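Local coordinates for protein HcgC (Methanococcus maripaludis S2, PDB 5O4J) that probably transfers a methyl group from S-adenosylmethionine to a carbon of a pyridinol precursor during biosynthesis of the [Fe]-hydrogenase cofactor, at residues A[119-122]-A[123-126]. Sequence-based numbering, arbitrary orientation. Where two conformers were deposited one is given.
Sequences SPDL and ISKF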
loop_
_atom_site.group_PDB
_atom_site.type_symbol
_atom_site.label_atom_id
_atom_site.label_comp_id
_atom_site.label_asym_id
_atom_site.label_seq_id
_atom_site.Cartn_x
_atom_site.Cartn_y
_atom_site.Cartn_z
ATOM N N SER A 119 36.131 -3.565 -9.457
ATOM C CA SER A 119 36.141 -4.393 -10.648
ATOM C C SER A 119 36.568 -5.816 -10.302
ATOM O O SER A 119 37.393 -6.020 -9.411
ATOM C CB SER A 119 37.107 -3.821 -11.680
ATOM O OG SER A 119 38.441 -3.936 -11.222
ATOM N N PRO A 120 36.023 -6.822 -10.985
ATOM C CA PRO A 120 36.567 -8.180 -10.818
ATOM C C PRO A 120 38.063 -8.241 -11.076
ATOM O O PRO A 120 38.770 -9.064 -10.480
ATOM C CB PRO A 120 35.773 -8.997 -11.849
ATOM C CG PRO A 120 34.491 -8.222 -12.023
ATOM C CD PRO A 120 34.900 -6.790 -11.938
ATOM N N ASP A 121 38.566 -7.374 -11.958
ATOM C CA ASP A 121 39.996 -7.329 -12.243
ATOM C C ASP A 121 40.801 -7.019 -10.981
ATOM O O ASP A 121 41.831 -7.650 -10.721
ATOM C CB ASP A 121 40.262 -6.287 -13.335
ATOM C CG ASP A 121 41.679 -6.342 -13.874
ATOM O OD1 ASP A 121 42.626 -6.557 -13.091
ATOM O OD2 ASP A 121 41.844 -6.166 -15.099
ATOM N N LEU A 122 40.362 -6.024 -10.195
ATOM C CA LEU A 122 41.083 -5.686 -8.970
ATOM C C LEU A 122 40.981 -6.802 -7.934
ATOM O O LEU A 122 41.971 -7.141 -7.274
ATOM C CB LEU A 122 40.560 -4.369 -8.397
ATOM C CG LEU A 122 41.162 -3.935 -7.055
ATOM C CD1 LEU A 122 42.670 -3.762 -7.157
ATOM C CD2 LEU A 122 40.512 -2.639 -6.584
ATOM N N ILE A 123 39.795 -7.384 -7.778
ATOM C CA ILE A 123 39.630 -8.488 -6.840
ATOM C C ILE A 123 40.539 -9.650 -7.220
ATOM O O ILE A 123 41.131 -10.303 -6.352
ATOM C CB ILE A 123 38.152 -8.909 -6.785
ATOM C CG1 ILE A 123 37.319 -7.753 -6.227
ATOM C CG2 ILE A 123 37.991 -10.202 -5.965
ATOM C CD1 ILE A 123 35.841 -8.015 -6.173
ATOM N N SER A 124 40.675 -9.918 -8.520
ATOM C CA SER A 124 41.506 -11.025 -8.981
ATOM C C SER A 124 42.971 -10.861 -8.595
ATOM O O SER A 124 43.738 -11.825 -8.713
ATOM C CB SER A 124 41.391 -11.168 -10.499
ATOM O OG SER A 124 42.171 -10.185 -11.157
ATOM N N LYS A 125 43.385 -9.676 -8.154
ATOM C CA LYS A 125 44.769 -9.463 -7.761
ATOM C C LYS A 125 45.077 -10.008 -6.374
ATOM O O LYS A 125 46.245 -10.009 -5.971
ATOM C CB LYS A 125 45.102 -7.971 -7.827
ATOM C CG LYS A 125 44.796 -7.351 -9.184
ATOM C CD LYS A 125 45.984 -6.595 -9.749
ATOM C CE LYS A 125 45.720 -6.120 -11.176
ATOM N NZ LYS A 125 45.713 -7.243 -12.160
ATOM N N PHE A 126 44.068 -10.486 -5.649
ATOM C CA PHE A 126 44.243 -11.033 -4.315
ATOM C C PHE A 126 44.096 -12.549 -4.340
ATOM O O PHE A 126 43.542 -13.134 -5.277
ATOM C CB PHE A 126 43.230 -10.410 -3.346
ATOM C CG PHE A 126 43.273 -8.913 -3.336
ATOM C CD1 PHE A 126 44.319 -8.246 -2.716
ATOM C CD2 PHE A 126 42.291 -8.172 -3.971
ATOM C CE1 PHE A 126 44.374 -6.866 -2.714
ATOM C CE2 PHE A 126 42.344 -6.791 -3.977
ATOM C CZ PHE A 126 43.387 -6.137 -3.347
#
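Ile123 N donates to Ser119 O at 3.2 Å, and Ser124 N donates to Pro120 O at 2.9 Å. These two i to i+4 bonds make the short helix 120-123. Ser119 is its N-cap: its OG accepts from Leu122 N at 3.0 Å. Pro120 follows in the first turn, where its lack of an N-H costs no helical bond.

Past these, the bonds span three residues instead of four. Lys125 N reaches back to Leu122 O at 3.0 Å, from well above the carbonyl plane. Phe126 N bonds Ile123 O, closing a type I beta turn from Ile123 to Phe126.

Ser124 OG gives a short bond to Asp121 O (2.6 Å). With chi1 at 78°, OG sits between its own N and carbonyl carbon, where it reaches Asp121 O. The hydroxyl arrives 30° out of the carbonyl plane.

Asp121 and Lys125 form a salt bridge on the exposed side. It is loose, with Lys125 NZ 3.3 Å from Asp121 OD1, and counts as a weak hydrogen bond. The lysine chain bends at chi2 and chi4, which carries NZ back to the carboxylate. Lys125 CG lies against Asp121 O and Leu122 O.

Leu122, Ile123 and Phe126 are buried. The Phe126 ring meets Leu122 O obliquely through CE2, at 3.3 Å, while Leu122 CG touches the same ring carbon more loosely.

Helix 120-123 lies between parallel strands 108-111 and 130-134 in the chain, within a Rossmann-like sheet. The Leu122 side chain is about 5 Å from a bound S-adenosyl-L-homocysteine. It packs on Leu91 and Gln95 of helix 91-99. Phe126 meets Leu98 of that helix and Pro106, and Ile123 rests on Val118, Arg153 and Val156 in loops.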